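Local coordinates for single-stranded DNA-binding protein (Thermus thermophilus, PDB 2CWA) that binds single-stranded DNA through OB folds and probably recruits partner proteins during DNA replication, recombination and repair, at residues Ile29-Leu40 with Arg119-Val131. Numbering follows the deposited sequence.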
loop_
_atom_site.group_PDB
_atom_site.type_symbol
_atom_site.label_atom_id
_atom_site.label_comp_id
_atom_site.label_asym_id
_atom_site.label_seq_id
_atom_site.Cartn_x
_atom_site.Cartn_y
_atom_site.Cartn_z
ATOM N N ILE A 29 -18.697 -4.119 -6.321
ATOM C CA ILE A 29 -17.613 -3.575 -5.517
ATOM C C ILE A 29 -17.269 -4.613 -4.458
ATOM O O ILE A 29 -18.113 -4.975 -3.638
ATOM C CB ILE A 29 -18.021 -2.260 -4.821
ATOM C CG1 ILE A 29 -18.421 -1.220 -5.869
ATOM C CG2 ILE A 29 -16.862 -1.735 -3.966
ATOM C CD1 ILE A 29 -18.911 0.090 -5.285
ATOM N N LEU A 30 -16.039 -5.115 -4.499
ATOM C CA LEU A 30 -15.604 -6.109 -3.535
ATOM C C LEU A 30 -14.442 -5.562 -2.725
ATOM O O LEU A 30 -13.336 -5.394 -3.244
ATOM C CB LEU A 30 -15.180 -7.397 -4.239
ATOM C CG LEU A 30 -14.778 -8.565 -3.327
ATOM C CD1 LEU A 30 -15.906 -8.882 -2.359
ATOM C CD2 LEU A 30 -14.449 -9.782 -4.169
ATOM N N ASP A 31 -14.699 -5.261 -1.457
ATOM C CA ASP A 31 -13.655 -4.750 -0.587
ATOM C C ASP A 31 -13.091 -5.913 0.210
ATOM O O ASP A 31 -13.837 -6.693 0.809
ATOM C CB ASP A 31 -14.203 -3.675 0.354
ATOM C CG ASP A 31 -14.481 -2.366 -0.359
ATOM O OD1 ASP A 31 -13.648 -1.961 -1.202
ATOM O OD2 ASP A 31 -15.521 -1.735 -0.073
ATOM N N LEU A 32 -11.768 -6.036 0.190
ATOM C CA LEU A 32 -11.089 -7.110 0.898
ATOM C C LEU A 32 -10.016 -6.523 1.803
ATOM O O LEU A 32 -9.536 -5.416 1.576
ATOM C CB LEU A 32 -10.426 -8.076 -0.099
ATOM C CG LEU A 32 -11.278 -8.711 -1.201
ATOM C CD1 LEU A 32 -11.516 -7.701 -2.309
ATOM C CD2 LEU A 32 -10.567 -9.923 -1.765
ATOM N N THR A 33 -9.648 -7.267 2.836
ATOM C CA THR A 33 -8.607 -6.818 3.742
ATOM C C THR A 33 -7.537 -7.895 3.686
ATOM O O THR A 33 -7.787 -9.041 4.056
ATOM C CB THR A 33 -9.123 -6.682 5.194
ATOM O OG1 THR A 33 -10.188 -5.724 5.236
ATOM C CG2 THR A 33 -8.005 -6.206 6.116
ATOM N N LEU A 34 -6.363 -7.530 3.179
ATOM C CA LEU A 34 -5.253 -8.472 3.083
ATOM C C LEU A 34 -4.328 -8.219 4.250
ATOM O O LEU A 34 -4.034 -7.073 4.581
ATOM C CB LEU A 34 -4.476 -8.296 1.770
ATOM C CG LEU A 34 -5.030 -9.035 0.548
ATOM C CD1 LEU A 34 -6.415 -8.494 0.212
ATOM C CD2 LEU A 34 -4.074 -8.861 -0.639
ATOM N N ALA A 35 -3.873 -9.297 4.867
ATOM C CA ALA A 35 -2.989 -9.188 6.013
ATOM C C ALA A 35 -1.749 -10.044 5.812
ATOM O O ALA A 35 -1.831 -11.185 5.351
ATOM C CB ALA A 35 -3.728 -9.621 7.281
ATOM N N GLY A 36 -0.604 -9.479 6.173
ATOM C CA GLY A 36 0.644 -10.199 6.041
ATOM C C GLY A 36 1.692 -9.631 6.970
ATOM O O GLY A 36 1.505 -8.581 7.589
ATOM N N GLN A 37 2.805 -10.337 7.085
ATOM C CA GLN A 37 3.883 -9.869 7.934
ATOM C C GLN A 37 5.187 -10.393 7.377
ATOM O O GLN A 37 5.204 -11.330 6.576
ATOM C CB GLN A 37 3.694 -10.359 9.373
ATOM C CG GLN A 37 3.760 -11.863 9.537
ATOM C CD GLN A 37 3.641 -12.282 10.992
ATOM O OE1 GLN A 37 2.659 -11.966 11.662
ATOM N NE2 GLN A 37 4.647 -12.996 11.487
ATOM N N ASP A 38 6.284 -9.779 7.796
ATOM C CA ASP A 38 7.587 -10.207 7.324
ATOM C C ASP A 38 8.640 -9.734 8.308
ATOM O O ASP A 38 8.350 -8.958 9.221
ATOM C CB ASP A 38 7.867 -9.610 5.941
ATOM C CG ASP A 38 8.860 -10.436 5.136
ATOM O OD1 ASP A 38 9.327 -11.476 5.646
ATOM O OD2 ASP A 38 9.168 -10.047 3.990
ATOM N N LEU A 39 9.861 -10.220 8.124
ATOM C CA LEU A 39 10.970 -9.823 8.975
ATOM C C LEU A 39 11.994 -9.185 8.042
ATOM O O LEU A 39 12.543 -9.852 7.167
ATOM C CB LEU A 39 11.573 -11.044 9.673
ATOM C CG LEU A 39 12.338 -10.791 10.978
ATOM C CD1 LEU A 39 12.878 -12.109 11.511
ATOM C CD2 LEU A 39 13.472 -9.807 10.744
ATOM N N LEU A 40 12.230 -7.893 8.217
ATOM C CA LEU A 40 13.176 -7.172 7.378
ATOM C C LEU A 40 14.567 -7.200 8.000
ATOM O O LEU A 40 14.701 -7.233 9.223
ATOM C CB LEU A 40 12.719 -5.723 7.210
ATOM C CG LEU A 40 11.229 -5.541 6.918
ATOM C CD1 LEU A 40 10.930 -4.066 6.689
ATOM C CD2 LEU A 40 10.839 -6.370 5.703
ATOM N N ARG A 119 -7.297 -10.451 17.462
ATOM C CA ARG A 119 -8.709 -10.543 17.100
ATOM C C ARG A 119 -9.055 -11.854 16.403
ATOM O O ARG A 119 -10.166 -12.025 15.900
ATOM C CB ARG A 119 -9.103 -9.371 16.197
ATOM C CG ARG A 119 -8.968 -8.006 16.856
ATOM C CD ARG A 119 -9.481 -6.897 15.949
ATOM N NE ARG A 119 -8.714 -6.794 14.710
ATOM C CZ ARG A 119 -7.414 -6.520 14.652
ATOM N NH1 ARG A 119 -6.725 -6.318 15.767
ATOM N NH2 ARG A 119 -6.800 -6.446 13.477
ATOM N N GLY A 120 -8.104 -12.781 16.377
ATOM C CA GLY A 120 -8.347 -14.058 15.734
ATOM C C GLY A 120 -8.260 -14.002 14.217
ATOM O O GLY A 120 -8.679 -14.937 13.537
ATOM N N GLN A 121 -7.716 -12.913 13.680
ATOM C CA GLN A 121 -7.588 -12.764 12.233
ATOM C C GLN A 121 -6.232 -13.262 11.743
ATOM O O GLN A 121 -5.201 -12.991 12.356
ATOM C CB GLN A 121 -7.756 -11.300 11.829
ATOM C CG GLN A 121 -9.047 -10.664 12.297
ATOM C CD GLN A 121 -9.127 -9.200 11.926
ATOM O OE1 GLN A 121 -8.196 -8.432 12.174
ATOM N NE2 GLN A 121 -10.241 -8.801 11.336
ATOM N N PRO A 122 -6.218 -13.992 10.619
ATOM C CA PRO A 122 -4.966 -14.515 10.067
ATOM C C PRO A 122 -4.127 -13.495 9.301
ATOM O O PRO A 122 -4.660 -12.586 8.661
ATOM C CB PRO A 122 -5.441 -15.656 9.173
ATOM C CG PRO A 122 -6.737 -15.140 8.647
ATOM C CD PRO A 122 -7.379 -14.547 9.899
ATOM N N ARG A 123 -2.809 -13.651 9.395
ATOM C CA ARG A 123 -1.846 -12.808 8.690
ATOM C C ARG A 123 -0.828 -13.763 8.076
ATOM O O ARG A 123 -0.328 -14.665 8.757
ATOM C CB ARG A 123 -1.115 -11.857 9.644
ATOM C CG ARG A 123 -1.982 -10.799 10.291
ATOM C CD ARG A 123 -1.123 -9.713 10.922
ATOM N NE ARG A 123 -0.087 -10.264 11.793
ATOM C CZ ARG A 123 0.529 -9.575 12.748
ATOM N NH1 ARG A 123 0.211 -8.304 12.960
ATOM N NH2 ARG A 123 1.458 -10.154 13.496
ATOM N N LEU A 124 -0.526 -13.577 6.796
ATOM C CA LEU A 124 0.441 -14.440 6.121
ATOM C C LEU A 124 1.876 -14.071 6.498
ATOM O O LEU A 124 2.278 -12.909 6.394
ATOM C CB LEU A 124 0.282 -14.342 4.593
ATOM C CG LEU A 124 1.258 -15.170 3.738
ATOM C CD1 LEU A 124 1.044 -16.667 3.983
ATOM C CD2 LEU A 124 1.046 -14.847 2.259
ATOM N N ARG A 125 2.647 -15.064 6.934
ATOM C CA ARG A 125 4.044 -14.832 7.283
ATOM C C ARG A 125 4.830 -14.836 5.971
ATOM O O ARG A 125 4.475 -15.559 5.045
ATOM C CB ARG A 125 4.553 -15.939 8.209
ATOM C CG ARG A 125 3.702 -16.114 9.461
ATOM C CD ARG A 125 4.322 -17.103 10.434
ATOM N NE ARG A 125 5.540 -16.572 11.036
ATOM C CZ ARG A 125 6.268 -17.219 11.940
ATOM N NH1 ARG A 125 5.900 -18.429 12.350
ATOM N NH2 ARG A 125 7.365 -16.659 12.435
ATOM N N ALA A 126 5.883 -14.026 5.894
ATOM C CA ALA A 126 6.703 -13.931 4.678
ATOM C C ALA A 126 5.830 -13.520 3.486
ATOM O O ALA A 126 5.972 -14.046 2.376
ATOM C CB ALA A 126 7.390 -15.275 4.392
ATOM N N ALA A 127 4.935 -12.564 3.725
ATOM C CA ALA A 127 4.020 -12.073 2.696
ATOM C C ALA A 127 4.719 -11.193 1.657
ATOM O O ALA A 127 5.910 -10.898 1.766
ATOM C CB ALA A 127 2.879 -11.278 3.360
ATOM N N LEU A 128 3.968 -10.782 0.641
ATOM C CA LEU A 128 4.508 -9.903 -0.390
ATOM C C LEU A 128 3.811 -8.558 -0.274
ATOM O O LEU A 128 2.582 -8.493 -0.201
ATOM C CB LEU A 128 4.275 -10.481 -1.795
ATOM C CG LEU A 128 4.680 -9.527 -2.929
ATOM C CD1 LEU A 128 6.177 -9.244 -2.859
ATOM C CD2 LEU A 128 4.315 -10.131 -4.285
ATOM N N ASN A 129 4.606 -7.495 -0.243
ATOM C CA ASN A 129 4.109 -6.129 -0.141
ATOM C C ASN A 129 5.119 -5.283 -0.886
ATOM O O ASN A 129 6.094 -4.799 -0.309
ATOM C CB ASN A 129 4.027 -5.695 1.332
ATOM C CG ASN A 129 3.489 -4.282 1.503
ATOM O OD1 ASN A 129 3.313 -3.541 0.535
ATOM N ND2 ASN A 129 3.237 -3.897 2.753
ATOM N N GLN A 130 4.889 -5.103 -2.184
ATOM C CA GLN A 130 5.818 -4.343 -3.003
ATOM C C GLN A 130 5.102 -3.385 -3.948
ATOM O O GLN A 130 4.151 -3.771 -4.614
ATOM C CB GLN A 130 6.673 -5.318 -3.816
ATOM C CG GLN A 130 7.807 -4.674 -4.591
ATOM C CD GLN A 130 8.698 -5.699 -5.279
ATOM O OE1 GLN A 130 9.779 -5.370 -5.762
ATOM N NE2 GLN A 130 8.244 -6.941 -5.332
ATOM N N VAL A 131 5.570 -2.146 -4.005
ATOM C CA VAL A 131 4.975 -1.150 -4.894
ATOM C C VAL A 131 6.058 -0.438 -5.695
ATOM O O VAL A 131 7.140 -0.147 -5.177
ATOM C CB VAL A 131 4.162 -0.088 -4.101
ATOM C CG1 VAL A 131 5.074 0.671 -3.158
ATOM C CG2 VAL A 131 3.484 0.883 -5.068
HETATM O O HOH W 1 8.350 -11.902 2.504
#
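G36 and L124 form a short parallel beta bridge where the short strand 122-125 pairs with strand 29-39 of the first OB fold, ahead of the strand that starts at 128. The backbone bonds fix the register. L124 N donates to A35 O almost straight (175°), Q37 N returns a bond to L124 O at 2.7 Å, and beyond the bridge A127 N reaches Q37 O at 3.1 Å. Glycine suits position 36 because, with no side chain there, A127 CB can sit 3.7 Å from G36 CA. In nonpolar contact, the small methyl of A35 fits against R123 CG at 3.7 Å, while L124 turns its end away to pack on L75. Polar side chains finish the join. With chi1 at 64°, Q37 sends its extended chain alongside R125 and across R123 at about a right angle. A glutamine is long enough to bring its carbonyl OE1 to the R123 guanidinium, where it accepts two weak bonds, from NE and NH2, with amide and guanidinium planes 68° apart. Farther along, the carboxylate of D38 suits its place as an acceptor: one water donates both to D38 OD2, at 2.5 Å, and to A127 O, at 2.7 Å.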